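Local coordinates for protein exopolygalacturonase (Yersinia enterocolitica, PDB 2UVF) that probably removes galacturonic acid units from the chain ends of pectin polygalacturonate, as a periplasmic family 28 glycoside hydrolase, at residues D224-G229 with K309-K314; S289-V294 with T348-A353; M334-R337 with N341-L344. All coordinates share one frame; numbering follows the deposited sequence.

Contact 1. Residues D224-G229 with K309-K314; sequences DDYPAG and KNQVEK
Van der Waals packing between Y226 and Q311 forms the buried half of this contact. The amide nitrogen of Q311 carries it: Y226 CD2 lies 3.8 Å from Q311 NE2, and Y226 CG and CB are only slightly farther from that same atom. The touch therefore falls at the root of the ring and along one flank, well away from the hydroxyl. The approach to the ring is oblique, and the ring and amide planes stand 59° apart, so the two flat groups are not stacked. Q311 reaches across because its chain is fully extended beyond CG (chi2 178°), which carries the amide out from the helix toward the loop. Backbones stay well separated, the closest CA pair being D224 and Q311 at 8.8 Å.

Partners outside the two segments hold both polar ends: Y226 OH is hydrogen-bonded to S220 O, and Q311 OE1 accepts from S331 N. Q311 NE2 is also hydrogen-bonded outside the two segments. Each group is fixed by its own partners, and the two side chains cross at about a right angle.

In fold terms, 224-227 is a loop beside strand 194-202 of the right-handed parallel beta-helix of family 28 enzymes, running into the short strand 228-230, which pairs with 240-241. Segment 309-314 is part of helix 307-317, in a long excursion between strands 289-293 and 334-339. N310 ND2, bonded to E221 O, ties this helix to the same loop a little earlier in the chain.

The exposed half is a loose contact of D224 with K314. D224 OD1 touches K314 CE at 3.9 Å, while D224 OD1 and K314 NZ are 4.5 Å apart, beyond salt-bridge range. A bend at the last torsion of K314 (chi4 70°) turns the ammonium aside, so a methylene carbon makes the nearest approach. The opposite charges probably attract weakly across the solvent-exposed margin.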
# COMPACT_ATOMS: atom_id res chain seq x y z
N ASP A 224 6.06 -9.52 -26.18
CA ASP A 224 7.15 -8.84 -26.92
C ASP A 224 7.23 -7.36 -26.66
O ASP A 224 8.28 -6.74 -26.89
CB ASP A 224 6.96 -9.02 -28.43
CG ASP A 224 7.36 -10.40 -28.91
OD1 ASP A 224 7.98 -11.17 -28.14
OD2 ASP A 224 7.06 -10.69 -30.09
N ASP A 225 6.12 -6.80 -26.19
CA ASP A 225 6.02 -5.37 -25.91
C ASP A 225 6.50 -5.03 -24.50
O ASP A 225 6.41 -3.88 -24.08
CB ASP A 225 4.58 -4.91 -26.11
CG ASP A 225 4.30 -4.57 -27.56
OD1 ASP A 225 4.93 -3.59 -28.06
OD2 ASP A 225 3.44 -5.25 -28.17
N TYR A 226 7.02 -6.03 -23.80
CA TYR A 226 7.59 -5.88 -22.46
C TYR A 226 8.98 -6.52 -22.50
O TYR A 226 9.13 -7.72 -22.23
CB TYR A 226 6.70 -6.56 -21.39
CG TYR A 226 5.22 -6.17 -21.42
CD1 TYR A 226 4.74 -5.11 -20.63
CD2 TYR A 226 4.31 -6.86 -22.22
CE1 TYR A 226 3.39 -4.75 -20.66
CE2 TYR A 226 2.95 -6.51 -22.25
CZ TYR A 226 2.50 -5.46 -21.46
OH TYR A 226 1.17 -5.10 -21.47
N PRO A 227 10.01 -5.72 -22.84
CA PRO A 227 11.35 -6.29 -22.98
C PRO A 227 12.00 -6.38 -21.60
O PRO A 227 11.38 -5.98 -20.61
CB PRO A 227 12.06 -5.29 -23.90
CG PRO A 227 11.33 -3.98 -23.75
CD PRO A 227 10.01 -4.25 -23.05
N ALA A 228 13.22 -6.92 -21.52
CA ALA A 228 13.84 -7.15 -20.21
C ALA A 228 13.76 -5.90 -19.34
O ALA A 228 13.97 -4.79 -19.83
CB ALA A 228 15.29 -7.61 -20.37
N GLY A 229 13.45 -6.10 -18.05
CA GLY A 229 13.11 -5.00 -17.16
C GLY A 229 14.07 -4.74 -16.02
O GLY A 229 14.65 -3.67 -15.96
N LYS A 309 -1.04 -15.44 -19.31
CA LYS A 309 -1.03 -16.68 -20.11
C LYS A 309 0.15 -16.68 -21.09
O LYS A 309 0.97 -17.59 -21.06
CB LYS A 309 -2.34 -16.84 -20.88
CG LYS A 309 -2.41 -18.05 -21.80
CD LYS A 309 -3.71 -18.04 -22.57
CE LYS A 309 -3.92 -19.30 -23.39
NZ LYS A 309 -5.39 -19.49 -23.72
N ASN A 310 0.22 -15.61 -21.90
CA ASN A 310 1.18 -15.46 -22.98
C ASN A 310 2.63 -15.36 -22.55
O ASN A 310 3.52 -15.92 -23.19
CB ASN A 310 0.79 -14.25 -23.85
CG ASN A 310 -0.55 -14.44 -24.57
OD1 ASN A 310 -1.11 -15.54 -24.58
ND2 ASN A 310 -1.05 -13.39 -25.19
N GLN A 311 2.87 -14.64 -21.45
CA GLN A 311 4.21 -14.52 -20.87
C GLN A 311 4.72 -15.83 -20.25
O GLN A 311 5.90 -16.17 -20.39
CB GLN A 311 4.27 -13.35 -19.88
CG GLN A 311 4.21 -11.97 -20.53
CD GLN A 311 4.23 -10.81 -19.53
OE1 GLN A 311 3.52 -10.83 -18.52
NE2 GLN A 311 5.01 -9.78 -19.84
N VAL A 312 3.83 -16.58 -19.58
CA VAL A 312 4.23 -17.90 -19.03
C VAL A 312 4.50 -18.92 -20.15
O VAL A 312 5.51 -19.62 -20.12
CB VAL A 312 3.23 -18.43 -17.94
CG1 VAL A 312 3.62 -19.81 -17.43
CG2 VAL A 312 3.13 -17.45 -16.77
N GLU A 313 3.63 -18.98 -21.15
CA GLU A 313 3.86 -19.83 -22.32
C GLU A 313 5.18 -19.50 -23.07
O GLU A 313 5.91 -20.39 -23.46
CB GLU A 313 2.63 -19.81 -23.25
CG GLU A 313 1.36 -20.36 -22.54
CD GLU A 313 0.13 -20.45 -23.44
OE1 GLU A 313 0.15 -19.85 -24.55
OE2 GLU A 313 -0.85 -21.11 -23.03
N LYS A 314 5.48 -18.22 -23.23
CA LYS A 314 6.72 -17.79 -23.86
C LYS A 314 7.96 -18.17 -23.04
O LYS A 314 8.95 -18.67 -23.59
CB LYS A 314 6.69 -16.29 -24.17
CG LYS A 314 8.05 -15.74 -24.59
CD LYS A 314 7.94 -14.50 -25.46
CE LYS A 314 9.21 -14.33 -26.28
NZ LYS A 314 9.34 -15.39 -27.36

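Contact 2. Residues S289-V294 with T348-A353; sequences SLPQYV and TVRNPA
Y293 and N351 lie flat against each other: the phenol ring and the side-chain amide plane differ by only 19°, and the two groups are stacked. N351 CB sits over one ring face, 3.8 Å from the centroid and 27° off the ring normal, which meets the geometry of a CH-pi contact displaced toward the rim. The amide carbon continues the overlap, with N351 CG 3.4 Å from Y293 CE1. N351 takes a left-handed backbone conformation (phi 53°), just where the chain leaves strand 348-350.

Against R350 the same tyrosine stands quite differently. The two side chains cross at about a right angle, and the hydroxyl presses on the aliphatic part of the arginine, Y293 OH to R350 CB being 3.3 Å. This OH is buried by the contact and has no polar partner anywhere in the model; its nearest neighbours across the contact are the CB, CG and CD methylenes of R350.

Strand 348-350 is one strand of a coil of the parallel beta-helix, lying between 268-270 and 371-373. Strand 289-293 belongs instead to a two-stranded antiparallel hairpin with 280-283, which is laid against the outside of this coil. The Y293 backbone is hydrogen-bonded to Y375 and D376. D376 is a nickel ligand, and a bound nickel ion lies about 4 Å from the Y293 side chain.

P291 meets the arginine farther out, its CG 4.0 Å from R350 NE, in an oblique approach to the guanidinium. R350, extended from CG to NE, crosses P291 at about a right angle and donates from NE to Q373 OE1 on the next strand, 371-373.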
# COMPACT_ATOMS: atom_id res chain seq x y z
N SER A 289 -20.14 -0.88 -8.65
CA SER A 289 -19.66 -2.10 -9.31
C SER A 289 -18.15 -2.29 -9.09
O SER A 289 -17.37 -1.35 -9.26
CB SER A 289 -19.97 -2.04 -10.80
OG SER A 289 -18.88 -1.45 -11.50
N LEU A 290 -17.76 -3.50 -8.67
CA LEU A 290 -16.34 -3.91 -8.63
C LEU A 290 -16.04 -4.99 -9.64
O LEU A 290 -16.78 -5.99 -9.70
CB LEU A 290 -15.99 -4.47 -7.26
CG LEU A 290 -15.75 -3.50 -6.13
CD1 LEU A 290 -15.56 -4.30 -4.88
CD2 LEU A 290 -14.53 -2.64 -6.43
N PRO A 291 -14.93 -4.84 -10.42
CA PRO A 291 -14.48 -5.94 -11.29
C PRO A 291 -13.90 -7.09 -10.50
O PRO A 291 -13.26 -6.86 -9.45
CB PRO A 291 -13.37 -5.29 -12.15
CG PRO A 291 -12.81 -4.22 -11.28
CD PRO A 291 -14.06 -3.66 -10.56
N GLN A 292 -14.11 -8.31 -10.99
CA GLN A 292 -13.58 -9.50 -10.34
C GLN A 292 -12.72 -10.25 -11.35
O GLN A 292 -13.18 -10.59 -12.42
CB GLN A 292 -14.74 -10.39 -9.86
CG GLN A 292 -15.73 -9.65 -8.94
CD GLN A 292 -15.24 -9.59 -7.52
OE1 GLN A 292 -14.62 -8.60 -7.08
NE2 GLN A 292 -15.50 -10.64 -6.78
N TYR A 293 -11.46 -10.50 -10.99
CA TYR A 293 -10.51 -11.16 -11.87
C TYR A 293 -10.29 -12.59 -11.39
O TYR A 293 -10.32 -12.86 -10.17
CB TYR A 293 -9.21 -10.35 -11.96
CG TYR A 293 -9.46 -8.97 -12.53
CD1 TYR A 293 -9.75 -8.80 -13.89
CD2 TYR A 293 -9.45 -7.83 -11.71
CE1 TYR A 293 -10.02 -7.56 -14.43
CE2 TYR A 293 -9.70 -6.55 -12.23
CZ TYR A 293 -9.99 -6.42 -13.59
OH TYR A 293 -10.22 -5.18 -14.14
N VAL A 294 -10.12 -13.51 -12.34
CA VAL A 294 -10.02 -14.93 -12.00
C VAL A 294 -8.84 -15.19 -11.06
O VAL A 294 -7.75 -14.61 -11.24
CB VAL A 294 -9.95 -15.84 -13.30
CG1 VAL A 294 -8.66 -15.62 -14.06
CG2 VAL A 294 -10.15 -17.32 -12.95
N THR A 348 -7.04 4.71 -11.10
CA THR A 348 -7.54 3.37 -10.81
C THR A 348 -6.59 2.32 -11.40
O THR A 348 -6.05 2.50 -12.51
CB THR A 348 -8.99 3.22 -11.33
OG1 THR A 348 -9.81 4.13 -10.59
CG2 THR A 348 -9.56 1.83 -11.13
N VAL A 349 -6.35 1.25 -10.64
CA VAL A 349 -5.52 0.13 -11.06
C VAL A 349 -6.42 -1.08 -11.24
O VAL A 349 -7.16 -1.48 -10.32
CB VAL A 349 -4.38 -0.22 -10.04
CG1 VAL A 349 -3.63 -1.52 -10.44
CG2 VAL A 349 -3.39 0.88 -9.96
N ARG A 350 -6.34 -1.69 -12.42
CA ARG A 350 -7.07 -2.90 -12.68
C ARG A 350 -6.18 -3.98 -13.25
O ARG A 350 -5.21 -3.67 -13.89
CB ARG A 350 -8.20 -2.60 -13.65
CG ARG A 350 -9.31 -1.82 -12.97
CD ARG A 350 -10.46 -1.55 -13.87
NE ARG A 350 -11.51 -0.93 -13.09
CZ ARG A 350 -12.59 -0.38 -13.59
NH1 ARG A 350 -12.79 -0.38 -14.90
NH2 ARG A 350 -13.49 0.15 -12.77
N ASN A 351 -6.49 -5.24 -12.97
CA ASN A 351 -6.02 -6.38 -13.77
C ASN A 351 -4.49 -6.48 -14.04
O ASN A 351 -4.08 -6.56 -15.21
CB ASN A 351 -6.77 -6.35 -15.12
CG ASN A 351 -6.90 -7.72 -15.76
OD1 ASN A 351 -7.51 -7.85 -16.82
ND2 ASN A 351 -6.37 -8.74 -15.12
N PRO A 352 -3.64 -6.53 -12.98
CA PRO A 352 -2.22 -6.61 -13.26
C PRO A 352 -1.88 -8.04 -13.65
O PRO A 352 -2.52 -8.97 -13.15
CB PRO A 352 -1.59 -6.27 -11.90
CG PRO A 352 -2.56 -6.85 -10.90
CD PRO A 352 -3.92 -6.58 -11.53
N ALA A 353 -0.91 -8.23 -14.53
CA ALA A 353 -0.44 -9.58 -14.86
C ALA A 353 0.32 -10.23 -13.70
O ALA A 353 0.28 -11.43 -13.53
CB ALA A 353 0.39 -9.57 -16.17

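Contact 3. Residues M334-R337 with N341-L344; sequences MTLR and NVYL. With SO4 (sulfate ion), chain D.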
# COMPACT_ATOMS: atom_id res chain seq x y z
N MET A 334 3.33 -1.55 -12.46
CA MET A 334 4.15 -0.36 -12.36
C MET A 334 5.37 -0.68 -11.52
O MET A 334 5.25 -1.28 -10.47
CB MET A 334 3.38 0.80 -11.72
CG MET A 334 4.06 2.13 -11.86
SD MET A 334 3.22 3.51 -11.07
CE MET A 334 1.74 3.66 -12.07
N THR A 335 6.55 -0.31 -12.00
CA THR A 335 7.77 -0.53 -11.24
C THR A 335 8.64 0.70 -11.33
O THR A 335 9.22 0.98 -12.36
CB THR A 335 8.55 -1.78 -11.73
OG1 THR A 335 7.70 -2.93 -11.64
CG2 THR A 335 9.81 -1.99 -10.89
N LEU A 336 8.74 1.42 -10.22
CA LEU A 336 9.53 2.64 -10.18
C LEU A 336 10.67 2.37 -9.25
O LEU A 336 10.46 2.06 -8.09
CB LEU A 336 8.70 3.82 -9.67
CG LEU A 336 7.29 3.97 -10.25
CD1 LEU A 336 6.58 5.02 -9.41
CD2 LEU A 336 7.29 4.32 -11.75
N ARG A 337 11.88 2.51 -9.79
CA ARG A 337 13.09 2.14 -9.06
C ARG A 337 14.12 3.29 -9.06
O ARG A 337 14.34 3.95 -10.09
CB ARG A 337 13.70 0.88 -9.67
CG ARG A 337 14.83 0.30 -8.83
CD ARG A 337 15.38 -0.98 -9.40
NE ARG A 337 16.08 -0.78 -10.67
CZ ARG A 337 16.87 -1.68 -11.24
NH1 ARG A 337 17.09 -2.84 -10.64
NH2 ARG A 337 17.47 -1.42 -12.38
N ASN A 341 11.58 11.47 -4.92
CA ASN A 341 10.29 12.20 -5.04
C ASN A 341 9.26 11.61 -6.02
O ASN A 341 9.28 11.94 -7.19
CB ASN A 341 10.46 13.70 -5.33
CG ASN A 341 11.46 14.39 -4.42
OD1 ASN A 341 12.19 15.28 -4.85
ND2 ASN A 341 11.51 13.99 -3.17
N VAL A 342 8.35 10.77 -5.53
CA VAL A 342 7.26 10.24 -6.37
C VAL A 342 5.89 10.72 -5.88
O VAL A 342 5.68 10.91 -4.68
CB VAL A 342 7.25 8.71 -6.41
CG1 VAL A 342 6.21 8.20 -7.40
CG2 VAL A 342 8.61 8.18 -6.78
N TYR A 343 4.97 10.96 -6.81
CA TYR A 343 3.60 11.30 -6.45
C TYR A 343 2.62 10.59 -7.36
O TYR A 343 2.50 10.93 -8.54
CB TYR A 343 3.35 12.82 -6.47
CG TYR A 343 1.93 13.28 -6.04
CD1 TYR A 343 1.53 13.25 -4.70
CD2 TYR A 343 1.03 13.80 -6.97
CE1 TYR A 343 0.25 13.69 -4.31
CE2 TYR A 343 -0.25 14.24 -6.59
CZ TYR A 343 -0.63 14.18 -5.26
OH TYR A 343 -1.90 14.61 -4.87
N LEU A 344 1.92 9.62 -6.77
CA LEU A 344 0.83 8.87 -7.43
C LEU A 344 -0.50 9.37 -6.90
O LEU A 344 -0.65 9.56 -5.70
CB LEU A 344 1.02 7.36 -7.17
CG LEU A 344 2.48 6.87 -7.34
CD1 LEU A 344 2.65 5.42 -6.82
CD2 LEU A 344 2.99 7.01 -8.80
S SO4 D . 19.25 -4.61 -13.46
O1 SO4 D . 18.45 -4.27 -14.64
O2 SO4 D . 18.41 -5.06 -12.33
O3 SO4 D . 20.18 -5.70 -13.80
O4 SO4 D . 20.01 -3.41 -13.11
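The interior of a parallel beta-helix coil is packed here, where M334 and L336 meet V342 and L344 across the core. The chain turns a corner at N341, so strands 334-337 and 342-344 lie on different faces of one turn. They run nearly antiparallel, at 161°, with axes 10.7 Å apart. That spacing is too wide for strand pairing and leaves room for side chains reaching in from both walls. Each strand hydrogen-bonds instead to parallel strands of adjacent turns, as M334 and L336 do with M358.

All three contacts are between apolar tips. L336 CD1 is the shared point, 3.8 Å from V342 CG1 and 4.1 Å from L344 CD2, so this methyl bridges two residues of the facing strand. L336 and V342 meet at a slant, whereas L336 and L344 slide past each other in opposite directions. M334 reaches L344 with its sulfur, M334 SD to L344 CD2 being 4.2 Å. With CG anti to the backbone N and the chain extended at chi2 (-178°), the sulfur projects inward.

R337 lies on the other side of its strand and meets a sulfate ion, probably from the crystallisation liquor, at the edge of its guanidinium, with R231 N a further donor. R337 NH2 gives sulfate O4 a weak hydrogen bond of 3.3 Å, and R337 NH1 gives a nearly straight hydrogen bond to O2, 3.1 Å long with an N-H...O angle of 162°.

How the contacts relate
Centres of the three contacts lie 20 to 22 Å apart, spread over the side and interior of the solenoid. Contact 3 is in the core and joins two faces of one coil; its strand 342-345 is followed along the chain by strand 348-350, where contact 2 lays a hairpin against the outside. Along the chain, contact 3 is nested inside the loop closed by contact 2, while contacts 1 and 2 alternate their segments. Contact 1 packs helix 307-317 against a peripheral loop, and it touches contact 2 through Q311 OE1 and A353 CB, 4.1 Å apart. Contacts 1 and 2 thereby hold the 307-317 helix and the 280-293 hairpin to the solenoid, which also carries the pocket for the bound digalacturonate.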